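PDB 6OSU: D-alanyl-D-alanine carboxypeptidase (Penicillin binding protein) family protein from Francisella tularensis subsp. tularensis, which probably removes the terminal D-alanine from the peptide stems of cell-wall precursors, as a penicillin-binding serine carboxypeptidase of the S11 family. Local coordinates for residues D25-P30 with P369-Y375; V396-V400 with A411-V415. All blocks are in the same frame, centred on the assembly; numbering follows the deposited sequence. Where two conformers were deposited one is given.

Contact 1 (D25-P30 with P369-Y375); sequences DIIIRP and PKTYVPY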
ATOM      1  N   ASP A  25     -35.650  -4.916  -2.041  1.00112.67           N
ATOM      2  CA  ASP A  25     -34.337  -5.376  -2.462  1.00112.61           C
ATOM      3  C   ASP A  25     -33.620  -6.049  -1.297  1.00111.55           C
ATOM      4  O   ASP A  25     -33.669  -5.580  -0.157  1.00112.52           O
ATOM      5  CB  ASP A  25     -33.507  -4.209  -2.999  1.00116.18           C
ATOM      6  CG  ASP A  25     -34.354  -2.991  -3.340  1.00120.91           C
ATOM      7  OD1 ASP A  25     -33.867  -1.854  -3.161  1.00124.39           O
ATOM      8  OD2 ASP A  25     -35.513  -3.167  -3.772  1.00122.04           O
ATOM      9  N   ILE A  26     -32.957  -7.162  -1.588  1.00108.63           N
ATOM     10  CA  ILE A  26     -32.240  -7.931  -0.577  1.00105.50           C
ATOM     11  C   ILE A  26     -30.804  -7.426  -0.526  1.00102.09           C
ATOM     12  O   ILE A  26     -30.111  -7.406  -1.549  1.00103.29           O
ATOM     13  CB  ILE A  26     -32.291  -9.438  -0.877  1.00104.56           C
ATOM     14  CG1 ILE A  26     -32.754  -9.700  -2.316  1.00104.86           C
ATOM     15  CG2 ILE A  26     -33.231 -10.138   0.086  1.00104.43           C
ATOM     16  CD1 ILE A  26     -31.676  -9.537  -3.374  1.00106.20           C
ATOM     17  N   ILE A  27     -30.363  -7.001   0.658  1.00 95.56           N
ATOM     18  CA  ILE A  27     -29.005  -6.497   0.821  1.00 90.70           C
ATOM     19  C   ILE A  27     -28.025  -7.653   0.693  1.00 86.70           C
ATOM     20  O   ILE A  27     -28.164  -8.682   1.363  1.00 86.94           O
ATOM     21  CB  ILE A  27     -28.851  -5.787   2.175  1.00 90.86           C
ATOM     22  CG1 ILE A  27     -29.823  -4.610   2.266  1.00 91.51           C
ATOM     23  CG2 ILE A  27     -27.420  -5.300   2.371  1.00 92.63           C
ATOM     24  CD1 ILE A  27     -29.875  -3.952   3.631  1.00 93.15           C
ATOM     25  N   ILE A  28     -27.030  -7.490  -0.171  1.00 83.92           N
ATOM     26  CA  ILE A  28     -26.031  -8.520  -0.430  1.00 78.93           C
ATOM     27  C   ILE A  28     -24.804  -8.207   0.408  1.00 76.85           C
ATOM     28  O   ILE A  28     -24.162  -7.168   0.213  1.00 77.18           O
ATOM     29  CB  ILE A  28     -25.660  -8.579  -1.919  1.00 77.90           C
ATOM     30  CG1 ILE A  28     -26.916  -8.470  -2.788  1.00 77.57           C
ATOM     31  CG2 ILE A  28     -24.858  -9.836  -2.228  1.00 76.18           C
ATOM     32  CD1 ILE A  28     -27.432  -9.793  -3.324  1.00 74.95           C
ATOM     33  N   ARG A  29     -24.485  -9.092   1.365  0.51 75.59           N
ATOM     34  CA  ARG A  29     -23.229  -8.907   2.077  0.51 75.23           C
ATOM     35  C   ARG A  29     -22.079  -9.455   1.235  0.51 75.32           C
ATOM     36  O   ARG A  29     -22.251 -10.451   0.526  0.51 74.20           O
ATOM     37  CB  ARG A  29     -23.249  -9.609   3.437  0.51 75.65           C
ATOM     38  CG  ARG A  29     -24.506  -9.377   4.259  0.51 76.77           C
ATOM     39  CD  ARG A  29     -24.202  -9.055   5.724  0.51 78.40           C
ATOM     40  NE  ARG A  29     -23.130  -9.869   6.299  0.51 78.55           N
ATOM     41  CZ  ARG A  29     -22.049  -9.372   6.895  0.51 79.80           C
ATOM     42  NH1 ARG A  29     -21.894  -8.060   7.004  0.51 81.18           N
ATOM     43  NH2 ARG A  29     -21.127 -10.184   7.393  0.51 79.92           N
ATOM     44  N   PRO A  30     -20.914  -8.817   1.270  1.00 75.83           N
ATOM     45  CA  PRO A  30     -19.754  -9.376   0.565  1.00 75.48           C
ATOM     46  C   PRO A  30     -19.357 -10.716   1.170  1.00 74.28           C
ATOM     47  O   PRO A  30     -19.276 -10.864   2.391  1.00 73.24           O
ATOM     48  CB  PRO A  30     -18.670  -8.312   0.767  1.00 76.55           C
ATOM     49  CG  PRO A  30     -19.415  -7.053   1.080  1.00 77.49           C
ATOM     50  CD  PRO A  30     -20.635  -7.488   1.842  1.00 76.92           C
ATOM     51  N   PRO A 369     -19.382  -1.712   1.911  1.00 55.64           N
ATOM     52  CA  PRO A 369     -19.861  -2.342   0.673  1.00 56.24           C
ATOM     53  C   PRO A 369     -20.751  -1.398  -0.123  1.00 55.76           C
ATOM     54  O   PRO A 369     -21.559  -0.656   0.441  1.00 55.24           O
ATOM     55  CB  PRO A 369     -20.646  -3.558   1.177  1.00 58.11           C
ATOM     56  CG  PRO A 369     -20.064  -3.852   2.526  1.00 57.73           C
ATOM     57  CD  PRO A 369     -19.694  -2.523   3.103  1.00 55.92           C
ATOM     58  N   LYS A 370     -20.587  -1.431  -1.452  1.00 56.28           N
ATOM     59  CA  LYS A 370     -21.432  -0.623  -2.327  1.00 58.29           C
ATOM     60  C   LYS A 370     -22.907  -0.902  -2.080  1.00 60.59           C
ATOM     61  O   LYS A 370     -23.738   0.012  -2.127  1.00 61.89           O
ATOM     62  CB  LYS A 370     -21.100  -0.896  -3.793  1.00 61.18           C
ATOM     63  CG  LYS A 370     -19.865  -0.204  -4.330  1.00 61.84           C
ATOM     64  CD  LYS A 370     -19.875  -0.244  -5.854  1.00 64.79           C
ATOM     65  CE  LYS A 370     -18.623  -0.899  -6.418  1.00 66.11           C
ATOM     66  NZ  LYS A 370     -17.398  -0.076  -6.206  1.00 65.80           N
ATOM     67  N   THR A 371     -23.248  -2.163  -1.810  1.00 61.89           N
ATOM     68  CA  THR A 371     -24.638  -2.551  -1.626  1.00 64.11           C
ATOM     69  C   THR A 371     -25.234  -2.025  -0.326  1.00 63.77           C
ATOM     70  O   THR A 371     -26.462  -2.006  -0.191  1.00 66.43           O
ATOM     71  CB  THR A 371     -24.759  -4.074  -1.672  1.00 66.51           C
ATOM     72  OG1 THR A 371     -23.824  -4.653  -0.751  1.00 65.98           O
ATOM     73  CG2 THR A 371     -24.460  -4.588  -3.070  1.00 67.44           C
ATOM     74  N   TYR A 372     -24.402  -1.603   0.631  1.00 60.83           N
ATOM     75  CA  TYR A 372     -24.926  -1.061   1.883  1.00 60.67           C
ATOM     76  C   TYR A 372     -25.343   0.397   1.753  1.00 60.64           C
ATOM     77  O   TYR A 372     -26.232   0.846   2.486  1.00 60.68           O
ATOM     78  CB  TYR A 372     -23.888  -1.161   3.005  1.00 58.87           C
ATOM     79  CG  TYR A 372     -23.643  -2.537   3.590  1.00 59.23           C
ATOM     80  CD1 TYR A 372     -22.871  -2.683   4.736  1.00 58.12           C
ATOM     81  CD2 TYR A 372     -24.158  -3.685   2.999  1.00 60.90           C
ATOM     82  CE1 TYR A 372     -22.626  -3.919   5.284  1.00 58.77           C
ATOM     83  CE2 TYR A 372     -23.916  -4.935   3.545  1.00 62.01           C
ATOM     84  CZ  TYR A 372     -23.147  -5.041   4.688  1.00 61.33           C
ATOM     85  OH  TYR A 372     -22.891  -6.269   5.247  1.00 64.03           O
ATOM     86  N   VAL A 373     -24.722   1.141   0.832  1.00 60.62           N
ATOM     87  CA  VAL A 373     -24.759   2.606   0.906  1.00 60.25           C
ATOM     88  C   VAL A 373     -26.177   3.169   0.927  1.00 63.68           C
ATOM     89  O   VAL A 373     -26.480   3.978   1.823  1.00 63.91           O
ATOM     90  CB  VAL A 373     -23.899   3.211  -0.216  1.00 58.25           C
ATOM     91  CG1 VAL A 373     -24.127   4.710  -0.297  1.00 58.64           C
ATOM     92  CG2 VAL A 373     -22.433   2.906   0.033  1.00 55.54           C
ATOM     93  N   PRO A 374     -27.083   2.809   0.013  1.00 66.84           N
ATOM     94  CA  PRO A 374     -28.424   3.411   0.050  1.00 70.14           C
ATOM     95  C   PRO A 374     -29.256   3.017   1.261  1.00 72.10           C
ATOM     96  O   PRO A 374     -30.364   3.541   1.420  1.00 74.98           O
ATOM     97  CB  PRO A 374     -29.071   2.908  -1.249  1.00 72.45           C
ATOM     98  CG  PRO A 374     -28.367   1.648  -1.553  1.00 71.39           C
ATOM     99  CD  PRO A 374     -26.949   1.868  -1.118  1.00 68.13           C
ATOM    100  N   TYR A 375     -28.767   2.130   2.126  1.00 71.85           N
ATOM    101  CA  TYR A 375     -29.537   1.650   3.267  1.00 74.49           C
ATOM    102  C   TYR A 375     -28.977   2.095   4.609  1.00 71.62           C
ATOM    103  O   TYR A 375     -29.498   1.678   5.647  1.00 73.03           O
ATOM    104  CB  TYR A 375     -29.630   0.122   3.229  1.00 78.02           C
ATOM    105  CG  TYR A 375     -30.473  -0.383   2.090  1.00 82.57           C
ATOM    106  CD1 TYR A 375     -31.794  -0.757   2.294  1.00 87.23           C
ATOM    107  CD2 TYR A 375     -29.959  -0.465   0.804  1.00 83.00           C
ATOM    108  CE1 TYR A 375     -32.575  -1.209   1.252  1.00 91.66           C
ATOM    109  CE2 TYR A 375     -30.731  -0.912  -0.244  1.00 87.34           C
ATOM    110  CZ  TYR A 375     -32.038  -1.284  -0.015  1.00 92.15           C
ATOM    111  OH  TYR A 375     -32.810  -1.734  -1.059  1.00 97.24           O
TER

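Contact 2 (V396-V400 with A411-V415); sequences VGNLV and ASIPV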
ATOM      1  N   VAL A 396     -22.668  12.078  25.895  1.00 78.86           N
ATOM      2  CA  VAL A 396     -24.010  11.561  26.149  1.00 77.33           C
ATOM      3  C   VAL A 396     -24.297  10.260  25.422  1.00 74.77           C
ATOM      4  O   VAL A 396     -25.344   9.645  25.685  1.00 75.02           O
ATOM      5  CB  VAL A 396     -25.092  12.600  25.796  1.00 75.45           C
ATOM      6  CG1 VAL A 396     -25.035  13.773  26.762  1.00 78.97           C
ATOM      7  CG2 VAL A 396     -24.923  13.070  24.363  1.00 71.44           C
ATOM      8  N   GLY A 397     -23.427   9.823  24.524  1.00 72.69           N
ATOM      9  CA  GLY A 397     -23.672   8.579  23.814  1.00 71.07           C
ATOM     10  C   GLY A 397     -22.826   8.497  22.553  1.00 69.48           C
ATOM     11  O   GLY A 397     -21.770   9.123  22.456  1.00 69.68           O
ATOM     12  N   ASN A 398     -23.321   7.709  21.601  1.00 68.20           N
ATOM     13  CA  ASN A 398     -22.642   7.458  20.339  1.00 65.73           C
ATOM     14  C   ASN A 398     -23.534   7.847  19.170  1.00 64.37           C
ATOM     15  O   ASN A 398     -24.742   7.583  19.185  1.00 64.35           O
ATOM     16  CB  ASN A 398     -22.262   5.979  20.198  1.00 64.26           C
ATOM     17  CG  ASN A 398     -21.231   5.535  21.213  1.00 66.33           C
ATOM     18  OD1 ASN A 398     -20.248   6.230  21.467  1.00 67.37           O
ATOM     19  ND2 ASN A 398     -21.449   4.363  21.796  1.00 67.25           N
ATOM     20  N   LEU A 399     -22.939   8.468  18.154  1.00 63.69           N
ATOM     21  CA  LEU A 399     -23.582   8.530  16.849  1.00 63.13           C
ATOM     22  C   LEU A 399     -23.351   7.200  16.146  1.00 62.13           C
ATOM     23  O   LEU A 399     -22.218   6.713  16.078  1.00 62.19           O
ATOM     24  CB  LEU A 399     -23.044   9.687  16.006  1.00 62.94           C
ATOM     25  CG  LEU A 399     -23.799   9.927  14.691  1.00 62.61           C
ATOM     26  CD1 LEU A 399     -23.878  11.410  14.381  1.00 65.14           C
ATOM     27  CD2 LEU A 399     -23.170   9.182  13.517  1.00 59.64           C
ATOM     28  N   VAL A 400     -24.423   6.610  15.637  1.00 62.36           N
ATOM     29  CA  VAL A 400     -24.386   5.245  15.134  1.00 62.19           C
ATOM     30  C   VAL A 400     -24.861   5.228  13.688  1.00 60.94           C
ATOM     31  O   VAL A 400     -25.854   5.879  13.341  1.00 60.93           O
ATOM     32  CB  VAL A 400     -25.243   4.305  16.008  1.00 63.89           C
ATOM     33  CG1 VAL A 400     -25.341   2.929  15.377  1.00 63.30           C
ATOM     34  CG2 VAL A 400     -24.655   4.205  17.413  1.00 65.30           C
ATOM     35  N   ALA A 411     -20.808   1.821  11.825  1.00 67.46           N
ATOM     36  CA  ALA A 411     -19.854   2.715  12.457  1.00 65.12           C
ATOM     37  C   ALA A 411     -20.455   3.240  13.750  1.00 65.16           C
ATOM     38  O   ALA A 411     -21.677   3.332  13.889  1.00 65.42           O
ATOM     39  CB  ALA A 411     -19.480   3.882  11.539  1.00 64.17           C
ATOM     40  N   SER A 412     -19.583   3.587  14.693  1.00 65.43           N
ATOM     41  CA  SER A 412     -20.007   4.126  15.977  1.00 65.92           C
ATOM     42  C   SER A 412     -18.959   5.115  16.454  1.00 66.86           C
ATOM     43  O   SER A 412     -17.765   4.798  16.456  1.00 67.84           O
ATOM     44  CB  SER A 412     -20.202   3.014  17.013  1.00 66.49           C
ATOM     45  OG  SER A 412     -20.613   3.546  18.260  1.00 68.13           O
ATOM     46  N   ILE A 413     -19.400   6.303  16.854  1.00 67.11           N
ATOM     47  CA  ILE A 413     -18.468   7.339  17.288  1.00 67.23           C
ATOM     48  C   ILE A 413     -19.063   8.069  18.490  1.00 69.72           C
ATOM     49  O   ILE A 413     -20.261   8.392  18.497  1.00 70.27           O
ATOM     50  CB  ILE A 413     -18.122   8.281  16.119  1.00 66.19           C
ATOM     51  CG1 ILE A 413     -16.732   8.879  16.301  1.00 69.74           C
ATOM     52  CG2 ILE A 413     -19.154   9.382  15.934  1.00 65.93           C
ATOM     53  CD1 ILE A 413     -16.160   9.430  15.017  1.00 70.39           C
ATOM     54  N   PRO A 414     -18.286   8.295  19.550  1.00 71.12           N
ATOM     55  CA  PRO A 414     -18.827   9.005  20.714  1.00 72.96           C
ATOM     56  C   PRO A 414     -19.213  10.433  20.362  1.00 72.89           C
ATOM     57  O   PRO A 414     -18.515  11.125  19.616  1.00 71.59           O
ATOM     58  CB  PRO A 414     -17.680   8.955  21.732  1.00 75.03           C
ATOM     59  CG  PRO A 414     -16.464   8.617  20.941  1.00 73.79           C
ATOM     60  CD  PRO A 414     -16.934   7.774  19.802  1.00 71.25           C
ATOM     61  N   VAL A 415     -20.344  10.866  20.906  1.00 73.99           N
ATOM     62  CA  VAL A 415     -20.912  12.170  20.601  1.00 74.18           C
ATOM     63  C   VAL A 415     -21.042  12.962  21.896  1.00 77.55           C
ATOM     64  O   VAL A 415     -21.221  12.400  22.983  1.00 78.40           O
ATOM     65  CB  VAL A 415     -22.268  12.032  19.874  1.00 72.70           C
ATOM     66  CG1 VAL A 415     -23.398  11.763  20.859  1.00 74.15           C
ATOM     67  CG2 VAL A 415     -22.545  13.256  19.032  1.00 73.94           C
TER

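Contact 1 (D25-P30 with P369-Y375)
Ile27 meets two tyrosines of the 369-375 turn, each in a different way. Its CG1 sits almost on the normal of the Tyr375 ring, 4.2 Å from the centroid and 7° off, a CH-pi contact over one face, with CD1 over that face too, 3.9 Å from Tyr375 CG. The other branch, CG2, lies anti to the backbone N (chi1 of CG1 is -60°) and approaches the Tyr372 ring obliquely, 3.7 Å from CD2. Tyr372 carries Pro369 CG over the centre of one face, and that same CG meets Pro30 CG at 3.6 Å, the proline rings crossing at about a right angle. Tyr372 OH accepts a bent, tentative hydrogen bond from Arg29 NH1 in one of its two conformers (2.7 Å, 141° at the hydrogen), tilted out of the guanidinium plane. Between the Ile27 and proline contacts, Thr371 OG1 donates to Ile28 O at 2.7 Å, in the carbonyl plane. The turn is braced by the backbone bond from Tyr372 N to Pro369 O. Leu403 of strand 395-403 touches Ile27 and both tyrosines. What results is an extended N-terminal segment against a proline-rich, partly 3-10 connection between strands 364-369 and 376-382 of the PBP5-type C-terminal domain.

Contact 2 (V396-V400 with A411-V415)
Val415 turns CG1 between its backbone N and carbonyl carbon (chi1 81°), which lays that methyl against Gly397, 3.5 Å from its O, and within 4.0 Å of Val396 CG2. Asn398, with CG anti to its carbonyl carbon (chi1 -66°), carries OD1 over the neighbouring strand to 3.2 Å from Pro414 CA, a close approach without a hydrogen bond. From the other strand Ser412 OG comes alongside Asn398 CB at 3.5 Å. Leu399 and Ile413 point to one face of the sheet, Leu399 CB against Ile413 CG2. Backbone bonds tie the two strands: Leu399 and Ile413 exchange N-H and C=O in both directions, whereas Val415 N gives a nearly straight bond to Gly397 O (2.7 Å, 171° at the hydrogen) and Val396 N reaches Val415 O at 3.3 Å, a beta bulge at Val396-Gly397. With the backbone of Gly397 turned as it is, a CB would press on the carbonyl O of Val396. These are neighbouring strands of an antiparallel hairpin, 395-403 with 409-417. Strand 376-382 bonds along the other edge of 396-400 (Asn398 with Glu381, Val400 with Gly379), strand 355-359 lies beyond 409-417, its Val358 meeting Val396 and Val415, and Ile364 covers Leu399 and Ile413.

Both contacts involve the C-terminal domain, with centres about 22 Å apart and nearest atoms about 9 Å apart, so they do not touch. Contact 1 lies at its edge, where a segment near the N-terminus returns to a turn more than 300 residues later; contact 2 joins two adjacent strands within one hairpin. Their chemistry follows: 25-30 with 369-375 relies on side chains, namely aromatic faces, prolines and a few polar bonds, whereas 396-400 with 411-415 is held by backbone hydrogen bonds with apolar side chains on one face. Each is partly buried, contact 2 the more so. Strand 395-403 links them, carrying residues 396-400 and, further along, Leu403, which touches contact 1.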